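Local coordinates for Blr6230 protein (Bradyrhizobium diazoefficiens, PDB 5WCM) that probably hydrolyses beta-lactam antibiotics as a zinc-dependent subclass B3 metallo-beta-lactamase, and is held here in complex with a sulfonamide, at residues A[144-149]-A[190-195]; A[37-42]-A[67-72]; A[7-12]-A[53-58]. All coordinates share one frame; numbering follows the deposited sequence.

Contact 1 of 3, residues A[144-149]-A[190-195]; sequences PGHSPG and DDYRAT. With ZN (zinc ion), chain C; 4NZ (4-nitrobenzenesulfonamide), chain I.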
loop_
_atom_site.group_PDB
_atom_site.type_symbol
_atom_site.label_atom_id
_atom_site.label_comp_id
_atom_site.label_asym_id
_atom_site.label_seq_id
_atom_site.Cartn_x
_atom_site.Cartn_y
_atom_site.Cartn_z
ATOM N N PRO A 144 10.879 -3.149 3.902
ATOM C CA PRO A 144 11.250 -3.702 2.611
ATOM C C PRO A 144 11.116 -5.219 2.529
ATOM O O PRO A 144 10.938 -5.927 3.533
ATOM C CB PRO A 144 12.718 -3.289 2.470
ATOM C CG PRO A 144 13.197 -3.244 3.877
ATOM C CD PRO A 144 12.058 -2.638 4.624
ATOM N N GLY A 145 11.217 -5.714 1.303
ATOM C CA GLY A 145 11.117 -7.133 0.982
ATOM C C GLY A 145 10.292 -7.280 -0.266
ATOM O O GLY A 145 10.783 -7.649 -1.334
ATOM N N HIS A 146 9.004 -6.973 -0.132
ATOM C CA HIS A 146 8.109 -7.067 -1.282
ATOM C C HIS A 146 8.565 -6.126 -2.404
ATOM O O HIS A 146 8.441 -6.473 -3.580
ATOM C CB HIS A 146 6.673 -6.824 -0.842
ATOM C CG HIS A 146 5.681 -6.965 -1.945
ATOM N ND1 HIS A 146 5.127 -8.170 -2.308
ATOM C CD2 HIS A 146 5.175 -6.044 -2.796
ATOM C CE1 HIS A 146 4.318 -7.982 -3.334
ATOM N NE2 HIS A 146 4.314 -6.694 -3.643
ATOM N N SER A 147 9.094 -4.971 -2.014
ATOM C CA SER A 147 9.858 -4.113 -2.916
ATOM C C SER A 147 11.021 -3.558 -2.078
ATOM O O SER A 147 10.945 -3.563 -0.851
ATOM C CB SER A 147 9.000 -2.996 -3.527
ATOM O OG SER A 147 8.726 -2.017 -2.550
ATOM N N PRO A 148 12.079 -3.034 -2.724
ATOM C CA PRO A 148 13.226 -2.592 -1.914
ATOM C C PRO A 148 12.929 -1.363 -1.059
ATOM O O PRO A 148 13.574 -1.176 -0.032
ATOM C CB PRO A 148 14.314 -2.302 -2.953
ATOM C CG PRO A 148 13.606 -2.163 -4.241
ATOM C CD PRO A 148 12.381 -3.016 -4.161
ATOM N N GLY A 149 11.959 -0.558 -1.486
ATOM C CA GLY A 149 11.546 0.654 -0.767
ATOM C C GLY A 149 10.147 0.638 -0.179
ATOM O O GLY A 149 9.590 1.686 0.097
ATOM N N ASP A 190 16.865 -11.011 3.679
ATOM C CA ASP A 190 17.041 -10.356 4.982
ATOM C C ASP A 190 15.970 -9.291 5.225
ATOM O O ASP A 190 15.452 -9.157 6.335
ATOM C CB ASP A 190 18.420 -9.721 5.099
ATOM C CG ASP A 190 19.520 -10.734 5.327
ATOM O OD1 ASP A 190 19.266 -11.839 5.837
ATOM O OD2 ASP A 190 20.648 -10.402 4.978
ATOM N N ASP A 191 15.641 -8.544 4.171
ATOM C CA ASP A 191 14.598 -7.520 4.264
ATOM C C ASP A 191 13.257 -8.124 4.679
ATOM O O ASP A 191 12.611 -7.619 5.606
ATOM C CB ASP A 191 14.459 -6.755 2.941
ATOM C CG ASP A 191 15.553 -5.738 2.716
ATOM O OD1 ASP A 191 16.378 -5.489 3.633
ATOM O OD2 ASP A 191 15.558 -5.147 1.617
ATOM N N TYR A 192 12.825 -9.176 3.990
ATOM C CA TYR A 192 11.562 -9.848 4.365
ATOM C C TYR A 192 11.554 -10.284 5.833
ATOM O O TYR A 192 10.588 -10.026 6.568
ATOM C CB TYR A 192 11.305 -11.070 3.498
ATOM C CG TYR A 192 10.562 -10.843 2.196
ATOM C CD1 TYR A 192 9.170 -10.689 2.167
ATOM C CD2 TYR A 192 11.242 -10.840 0.979
ATOM C CE1 TYR A 192 8.482 -10.528 0.968
ATOM C CE2 TYR A 192 10.564 -10.675 -0.217
ATOM C CZ TYR A 192 9.192 -10.549 -0.220
ATOM O OH TYR A 192 8.542 -10.407 -1.427
ATOM N N ARG A 193 12.636 -10.946 6.243
ATOM C CA ARG A 193 12.777 -11.413 7.643
ATOM C C ARG A 193 12.632 -10.286 8.642
ATOM O O ARG A 193 11.924 -10.399 9.653
ATOM C CB ARG A 193 14.162 -12.021 7.919
ATOM C CG ARG A 193 14.589 -13.204 7.094
ATOM C CD ARG A 193 13.689 -14.376 7.338
ATOM N NE ARG A 193 14.306 -15.591 6.834
ATOM C CZ ARG A 193 13.711 -16.778 6.785
ATOM N NH1 ARG A 193 12.479 -16.905 7.238
ATOM N NH2 ARG A 193 14.309 -17.768 6.317
ATOM N N ALA A 194 13.382 -9.226 8.401
ATOM C CA ALA A 194 13.339 -8.037 9.252
ATOM C C ALA A 194 11.938 -7.427 9.309
ATOM O O ALA A 194 11.471 -6.990 10.357
ATOM C CB ALA A 194 14.352 -6.989 8.812
ATOM N N THR A 195 11.269 -7.398 8.159
ATOM C CA THR A 195 9.946 -6.814 8.046
ATOM C C THR A 195 8.883 -7.596 8.811
ATOM O O THR A 195 8.067 -7.000 9.502
ATOM C CB THR A 195 9.586 -6.611 6.573
ATOM O OG1 THR A 195 10.347 -5.497 6.122
ATOM C CG2 THR A 195 8.079 -6.345 6.351
HETATM ZN ZN ZN C . 3.388 -5.715 -5.201
HETATM S S 4NZ I . 1.717 -7.996 -6.097
HETATM C C1 4NZ I . 1.457 -8.585 -10.536
HETATM N N1 4NZ I . 1.650 -6.518 -5.679
HETATM O O1 4NZ I . 0.588 -8.657 -5.531
HETATM C C2 4NZ I . 1.598 -7.297 -10.055
HETATM O O2 4NZ I . 3.003 -8.483 -5.719
HETATM C C3 4NZ I . 1.682 -7.103 -8.686
HETATM C C4 4NZ I . 1.604 -8.195 -7.841
HETATM C C5 4NZ I . 1.482 -9.481 -8.339
HETATM C C6 4NZ I . 1.424 -9.681 -9.702
HETATM N N7 4NZ I . 1.210 -8.786 -11.968
HETATM O O12 4NZ I . 1.083 -7.805 -12.677
HETATM O O13 4NZ I . 1.154 -9.932 -12.389
HETATM O O HOH W 1 15.959 -2.568 0.637
HETATM O O HOH W 2 1.787 -5.922 -6.303
#
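Gly145 lies against the ring face of Tyr192, its CA 3.8 Å from the ring centroid and 14° off the ring normal, a CH-pi contact that brings the backbone close over the aromatic. The peptide continues across the same face: Gly145 C is offset toward the rim, and Gly145 O reaches Tyr192 CE2 at 3.2 Å. The backbone turn at Gly145, with its positive phi, suits a residue without a side chain. At the far end of the ring, Tyr192 OH comes within 3.4 Å of His146 CA.

Thr195 OG1 donates to Pro144 O over 2.7 Å, on a lone pair in the carbonyl plane. With chi1 at -74°, this hydroxyl is set opposite the carbonyl carbon of Thr195, beside its backbone N, and faces the loop. Asp191 approaches the proline ring nearly at right angles, its OD2 3.5 Å from Pro144 CB. A water donates to Asp191 OD2, 2.8 Å from its oxygen, and to Pro148 O, extending the contact along the loop; Tyr185 OH is a further partner of this carboxylate.

His146 turns its imidazole away from the helix, CG anti to the backbone N (chi1 -177°), and NE2 binds zinc at 2.1 Å. On that ion the inhibitor's sulfonamide N1 and a water take nearly the same place and exclude each other; His70 and His72 complete the protein ligands. Thr173 O accepts from both His146 ND1 and Tyr192 OH, so one carbonyl links the metal ligand's orientation to the helix-borne ring; Asn177 ND2 also bonds Tyr192 OH. The loop joins strands 136-142 and 151-159, and helix 188-201 packs on it through Asp191, Tyr192 and Thr195, while Arg193 is turned to helix 237-259, where it forms a salt bridge with Asp250.

Contact 2 of 3, residues A[37-42]-A[67-72]; sequences LMDTAM and LNTHAH. With ZN (zinc ion), chain C; 4NZ (4-nitrobenzenesulfonamide), chain I.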
loop_
_atom_site.group_PDB
_atom_site.type_symbol
_atom_site.label_atom_id
_atom_site.label_comp_id
_atom_site.label_asym_id
_atom_site.label_seq_id
_atom_site.Cartn_x
_atom_site.Cartn_y
_atom_site.Cartn_z
ATOM N N LEU A 37 -3.835 11.060 -1.329
ATOM C CA LEU A 37 -4.189 9.833 -2.045
ATOM C C LEU A 37 -3.154 8.770 -1.724
ATOM O O LEU A 37 -1.959 8.972 -1.942
ATOM C CB LEU A 37 -4.219 10.077 -3.551
ATOM C CG LEU A 37 -4.572 8.876 -4.419
ATOM C CD1 LEU A 37 -6.011 8.465 -4.217
ATOM C CD2 LEU A 37 -4.333 9.207 -5.871
ATOM N N MET A 38 -3.620 7.652 -1.181
ATOM C CA MET A 38 -2.777 6.496 -0.852
ATOM C C MET A 38 -2.924 5.485 -1.977
ATOM O O MET A 38 -3.970 4.815 -2.089
ATOM C CB MET A 38 -3.197 5.881 0.482
ATOM C CG MET A 38 -2.347 4.696 0.935
ATOM S SD MET A 38 -0.615 5.058 1.284
ATOM C CE MET A 38 -0.826 6.062 2.754
ATOM N N ASP A 39 -1.896 5.443 -2.817
ATOM C CA ASP A 39 -1.769 4.538 -3.954
ATOM C C ASP A 39 -2.752 4.849 -5.085
ATOM O O ASP A 39 -3.588 5.739 -4.995
ATOM C CB ASP A 39 -1.831 3.060 -3.514
ATOM C CG ASP A 39 -0.615 2.619 -2.729
ATOM O OD1 ASP A 39 0.523 3.064 -3.028
ATOM O OD2 ASP A 39 -0.786 1.828 -1.784
ATOM N N THR A 40 -2.580 4.128 -6.189
ATOM C CA THR A 40 -3.565 4.062 -7.270
ATOM C C THR A 40 -3.766 2.578 -7.619
ATOM O O THR A 40 -3.527 1.726 -6.776
ATOM C CB THR A 40 -3.143 4.925 -8.490
ATOM O OG1 THR A 40 -1.848 4.540 -8.959
ATOM C CG2 THR A 40 -3.148 6.393 -8.113
ATOM N N ALA A 41 -4.261 2.275 -8.820
ATOM C CA ALA A 41 -4.521 0.903 -9.200
ATOM C C ALA A 41 -3.813 0.620 -10.522
ATOM O O ALA A 41 -2.831 1.265 -10.871
ATOM C CB ALA A 41 -6.024 0.637 -9.234
ATOM N N MET A 42 -4.284 -0.368 -11.274
ATOM C CA MET A 42 -3.662 -0.676 -12.561
ATOM C C MET A 42 -3.727 0.521 -13.483
ATOM O O MET A 42 -4.620 1.359 -13.359
ATOM C CB MET A 42 -4.337 -1.861 -13.245
ATOM C CG MET A 42 -4.091 -3.199 -12.563
ATOM S SD MET A 42 -2.425 -3.826 -12.741
ATOM C CE MET A 42 -2.467 -4.484 -14.404
ATOM N N LEU A 67 0.847 9.302 -1.831
ATOM C CA LEU A 67 1.785 8.427 -1.128
ATOM C C LEU A 67 1.734 7.049 -1.750
ATOM O O LEU A 67 0.671 6.611 -2.202
ATOM C CB LEU A 67 1.461 8.329 0.374
ATOM C CG LEU A 67 2.083 9.436 1.240
ATOM C CD1 LEU A 67 1.801 10.861 0.772
ATOM C CD2 LEU A 67 1.624 9.255 2.680
ATOM N N ASN A 68 2.873 6.362 -1.735
ATOM C CA ASN A 68 2.944 4.990 -2.264
ATOM C C ASN A 68 3.341 4.054 -1.139
ATOM O O ASN A 68 4.244 4.370 -0.339
ATOM C CB ASN A 68 4.003 4.932 -3.389
ATOM C CG ASN A 68 4.053 3.614 -4.201
ATOM O OD1 ASN A 68 5.136 3.267 -4.690
ATOM N ND2 ASN A 68 2.931 2.936 -4.431
ATOM N N THR A 69 2.720 2.876 -1.119
ATOM C CA THR A 69 3.179 1.754 -0.290
ATOM C C THR A 69 4.354 1.057 -0.957
ATOM O O THR A 69 5.397 0.868 -0.354
ATOM C CB THR A 69 2.056 0.728 -0.028
ATOM O OG1 THR A 69 1.430 0.374 -1.262
ATOM C CG2 THR A 69 1.044 1.256 0.969
ATOM N N HIS A 70 4.182 0.652 -2.205
ATOM C CA HIS A 70 5.294 0.031 -2.944
ATOM C C HIS A 70 5.101 0.124 -4.433
ATOM O O HIS A 70 3.978 0.211 -4.934
ATOM C CB HIS A 70 5.522 -1.429 -2.526
ATOM C CG HIS A 70 4.513 -2.406 -3.065
ATOM N ND1 HIS A 70 3.391 -2.797 -2.362
ATOM C CD2 HIS A 70 4.489 -3.111 -4.225
ATOM C CE1 HIS A 70 2.727 -3.699 -3.071
ATOM N NE2 HIS A 70 3.371 -3.910 -4.211
ATOM N N ALA A 71 6.215 0.064 -5.145
ATOM C CA ALA A 71 6.246 0.492 -6.541
ATOM C C ALA A 71 6.075 -0.667 -7.523
ATOM O O ALA A 71 6.997 -0.976 -8.279
ATOM C CB ALA A 71 7.544 1.236 -6.795
ATOM N N HIS A 72 4.899 -1.282 -7.494
ATOM C CA HIS A 72 4.444 -2.224 -8.529
ATOM C C HIS A 72 3.290 -1.621 -9.282
ATOM O O HIS A 72 2.544 -0.824 -8.704
ATOM C CB HIS A 72 4.048 -3.581 -7.947
ATOM C CG HIS A 72 5.192 -4.375 -7.392
ATOM N ND1 HIS A 72 5.016 -5.361 -6.438
ATOM C CD2 HIS A 72 6.523 -4.317 -7.642
ATOM C CE1 HIS A 72 6.195 -5.879 -6.143
ATOM N NE2 HIS A 72 7.124 -5.260 -6.849
HETATM ZN ZN ZN C . 3.388 -5.715 -5.201
HETATM S S 4NZ I . 1.717 -7.996 -6.097
HETATM C C1 4NZ I . 1.457 -8.585 -10.536
HETATM N N1 4NZ I . 1.650 -6.518 -5.679
HETATM O O1 4NZ I . 0.588 -8.657 -5.531
HETATM C C2 4NZ I . 1.598 -7.297 -10.055
HETATM O O2 4NZ I . 3.003 -8.483 -5.719
HETATM C C3 4NZ I . 1.682 -7.103 -8.686
HETATM C C4 4NZ I . 1.604 -8.195 -7.841
HETATM C C5 4NZ I . 1.482 -9.481 -8.339
HETATM C C6 4NZ I . 1.424 -9.681 -9.702
HETATM N N7 4NZ I . 1.210 -8.786 -11.968
HETATM O O12 4NZ I . 1.083 -7.805 -12.677
HETATM O O13 4NZ I . 1.154 -9.932 -12.389
HETATM O O HOH W 2 1.787 -5.922 -6.303
#
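Met38 and Leu67 form a parallel beta bridge: Leu67 N donates to Leu37 O (2.8 Å), and Leu67 O accepts from Asp39 N (2.9 Å). Beyond it the polar contacts centre on the Asp39 carboxylate. OD1 takes two bonds, Thr69 N on its syn lone pair (2.9 Å) and Asn68 ND2 nearly end-on (2.8 Å), with the carboxylate and amide planes 85° apart. OD2 accepts from Thr69 OG1 at 2.7 Å, from the syn side but 24° out of plane. Three bonds thus fix the rotation of this buried acid. Asn68 ND2 also donates to His70 O in a bent bond, from above the carbonyl plane.

The turn ahead opens the HxHxDH signature of metallo-beta-lactamases, His70-Ala71-His72 followed by Leu73, Asp74 and His75; Asp39, just past the end of its strand, is consistent with the family's buried aspartate that steadies this loop.

The apolar contact is carried by Met38, whose chain, bent at chi2 and chi3, lays SD and CE against Leu67 CB, each at 4.0 Å. In the metal site His70 NE2 and His72 ND1 each bind zinc at 2.1 Å, with sulfonamide N1, one of two alternative ligands, near both ring planes; Cys170 O holds His70 ND1.

Contact 3 of 3, residues A[7-12]-A[53-58]; sequences FEPFQL and IAKLGF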
loop_
_atom_site.group_PDB
_atom_site.type_symbol
_atom_site.label_atom_id
_atom_site.label_comp_id
_atom_site.label_asym_id
_atom_site.label_seq_id
_atom_site.Cartn_x
_atom_site.Cartn_y
_atom_site.Cartn_z
ATOM N N PHE A 7 -15.899 -1.883 -6.791
ATOM C CA PHE A 7 -16.318 -2.033 -5.408
ATOM C C PHE A 7 -16.844 -0.682 -4.962
ATOM O O PHE A 7 -16.247 0.355 -5.268
ATOM C CB PHE A 7 -15.159 -2.503 -4.519
ATOM C CG PHE A 7 -15.602 -2.983 -3.175
ATOM C CD1 PHE A 7 -15.711 -2.096 -2.099
ATOM C CD2 PHE A 7 -15.938 -4.304 -2.973
ATOM C CE1 PHE A 7 -16.131 -2.531 -0.862
ATOM C CE2 PHE A 7 -16.351 -4.745 -1.738
ATOM C CZ PHE A 7 -16.445 -3.860 -0.670
ATOM N N GLU A 8 -17.974 -0.667 -4.266
ATOM C CA GLU A 8 -18.535 0.614 -3.842
ATOM C C GLU A 8 -17.651 1.319 -2.808
ATOM O O GLU A 8 -17.305 0.727 -1.777
ATOM C CB GLU A 8 -19.942 0.418 -3.298
ATOM C CG GLU A 8 -21.003 0.148 -4.369
ATOM C CD GLU A 8 -21.219 1.319 -5.327
ATOM O OE1 GLU A 8 -21.369 2.460 -4.847
ATOM O OE2 GLU A 8 -21.234 1.128 -6.559
ATOM N N PRO A 9 -17.292 2.590 -3.072
ATOM C CA PRO A 9 -16.428 3.284 -2.138
ATOM C C PRO A 9 -17.155 3.610 -0.838
ATOM O O PRO A 9 -18.389 3.676 -0.794
ATOM C CB PRO A 9 -16.034 4.544 -2.916
ATOM C CG PRO A 9 -17.216 4.817 -3.804
ATOM C CD PRO A 9 -17.656 3.442 -4.221
ATOM N N PHE A 10 -16.406 3.815 0.224
ATOM C CA PHE A 10 -17.004 4.039 1.533
ATOM C C PHE A 10 -16.047 4.691 2.506
ATOM O O PHE A 10 -14.828 4.586 2.361
ATOM C CB PHE A 10 -17.520 2.724 2.146
ATOM C CG PHE A 10 -16.432 1.713 2.462
ATOM C CD1 PHE A 10 -15.925 0.879 1.471
ATOM C CD2 PHE A 10 -15.936 1.567 3.749
ATOM C CE1 PHE A 10 -14.936 -0.060 1.747
ATOM C CE2 PHE A 10 -14.951 0.628 4.037
ATOM C CZ PHE A 10 -14.457 -0.192 3.035
ATOM N N GLN A 11 -16.606 5.365 3.512
ATOM C CA GLN A 11 -15.836 5.838 4.650
ATOM C C GLN A 11 -15.469 4.654 5.543
ATOM O O GLN A 11 -16.357 3.979 6.084
ATOM C CB GLN A 11 -16.660 6.853 5.451
ATOM C CG GLN A 11 -15.903 7.457 6.622
ATOM C CD GLN A 11 -16.736 8.406 7.464
ATOM O OE1 GLN A 11 -17.962 8.418 7.363
ATOM N NE2 GLN A 11 -16.071 9.197 8.303
ATOM N N LEU A 12 -14.168 4.416 5.715
ATOM C CA LEU A 12 -13.670 3.213 6.409
ATOM C C LEU A 12 -13.519 3.484 7.909
ATOM O O LEU A 12 -14.110 2.769 8.739
ATOM C CB LEU A 12 -12.377 2.735 5.715
ATOM C CG LEU A 12 -11.808 1.378 6.124
ATOM C CD1 LEU A 12 -10.932 0.801 5.015
ATOM C CD2 LEU A 12 -11.017 1.481 7.421
ATOM N N ILE A 53 -13.596 8.432 -6.215
ATOM C CA ILE A 53 -13.303 9.646 -5.443
ATOM C C ILE A 53 -14.485 10.628 -5.549
ATOM O O ILE A 53 -14.975 11.142 -4.536
ATOM C CB ILE A 53 -11.953 10.265 -5.887
ATOM C CG1 ILE A 53 -10.807 9.324 -5.497
ATOM C CG2 ILE A 53 -11.725 11.641 -5.288
ATOM C CD1 ILE A 53 -9.489 9.673 -6.140
ATOM N N ALA A 54 -14.963 10.851 -6.775
ATOM C CA ALA A 54 -16.102 11.765 -7.023
ATOM C C ALA A 54 -17.397 11.255 -6.396
ATOM O O ALA A 54 -18.191 12.039 -5.853
ATOM C CB ALA A 54 -16.286 12.002 -8.516
ATOM N N LYS A 55 -17.626 9.943 -6.454
ATOM C CA LYS A 55 -18.843 9.328 -5.855
ATOM C C LYS A 55 -18.999 9.634 -4.363
ATOM O O LYS A 55 -20.113 9.718 -3.850
ATOM C CB LYS A 55 -18.863 7.803 -6.023
ATOM C CG LYS A 55 -19.241 7.287 -7.399
ATOM C CD LYS A 55 -19.089 5.770 -7.397
ATOM C CE LYS A 55 -19.624 5.109 -8.647
ATOM N NZ LYS A 55 -19.977 3.692 -8.325
ATOM N N LEU A 56 -17.878 9.768 -3.664
ATOM C CA LEU A 56 -17.885 10.140 -2.245
ATOM C C LEU A 56 -18.023 11.637 -1.981
ATOM O O LEU A 56 -18.128 12.056 -0.829
ATOM C CB LEU A 56 -16.626 9.618 -1.535
ATOM C CG LEU A 56 -16.488 8.096 -1.437
ATOM C CD1 LEU A 56 -15.180 7.764 -0.745
ATOM C CD2 LEU A 56 -17.666 7.453 -0.715
ATOM N N GLY A 57 -18.000 12.437 -3.044
ATOM C CA GLY A 57 -18.115 13.892 -2.930
ATOM C C GLY A 57 -16.794 14.631 -2.876
ATOM O O GLY A 57 -16.756 15.841 -2.623
ATOM N N PHE A 58 -15.698 13.910 -3.080
ATOM C CA PHE A 58 -14.387 14.527 -3.161
ATOM C C PHE A 58 -14.116 15.049 -4.559
ATOM O O PHE A 58 -14.697 14.588 -5.540
ATOM C CB PHE A 58 -13.285 13.532 -2.806
ATOM C CG PHE A 58 -13.301 13.091 -1.381
ATOM C CD1 PHE A 58 -13.034 13.990 -0.369
ATOM C CD2 PHE A 58 -13.552 11.760 -1.055
ATOM C CE1 PHE A 58 -13.018 13.581 0.955
ATOM C CE2 PHE A 58 -13.555 11.342 0.262
ATOM C CZ PHE A 58 -13.300 12.252 1.270
#
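Pro9, Leu56 and Lys55 bury most of the surface here, the proline ring resting against the two neighbours at the end of helix 46-55. Pro9 CB meets Leu56 CG at 3.9 Å, the two side chains sliding past each other in opposite directions. The leucine branches divide the work: CD1 stays by the proline CB, whereas CD2 reaches over the backbone, 3.8 Å from Pro9 O and 4.0 Å from Phe10 N.

Lys55 crosses the same proline at about a right angle. Its CB is 4.1 Å from Pro9 CG, and CD passes beside the CG and CD edge of the ring. The chain is extended beyond CG, with chi2 at 175°, which carries the amine past the proline to Glu8. Lys55 NZ and Glu8 OE2 stand 3.4 Å apart, and the Glu8 chain bends at chi2 (-65°) to meet it. The two residues belong to a surface zinc site, far from the active-site histidines; a lysine nitrogen that binds zinc would probably do so unprotonated.

Behind Leu56 the helix closes in a Schellman motif. Gly57 has a positive phi of 94°, its N bonds to Ala54 O over 2.8 Å, and Phe58 N returns to Ile53 O, so the chain turns off just after the two residues that meet the proline. Leu56 also packs on Val19 and on Tyr17 of strand 16-18. The contact therefore places the end of helix 46-55 beside the entry to strand 10-13, an outermost strand of the seven-stranded sheet, whose Phe10 turns the other way, toward helix 217-223.

Contacts 1 and 2 meet at one zinc ion: His146 from the loop of the five-stranded sheet joins His70 and His72 from the loop after strand 63-67 of the seven-stranded sheet, although the contact centres lie about 17 Å apart. The active site thus lies at the edge of the sandwich, where loops from both sheets converge. Contact 3 belongs to the edge of the seven-stranded sheet, centre to centre about 17 Å from contact 2 and about 32 Å from contact 1, on the opposite side of the chain's centre from contact 1. Its segments alternate with those of contact 2 (7-12, 37-42, 53-58, 67-72), touching through Leu37 and Ile53; both contacts close before contact 1 opens.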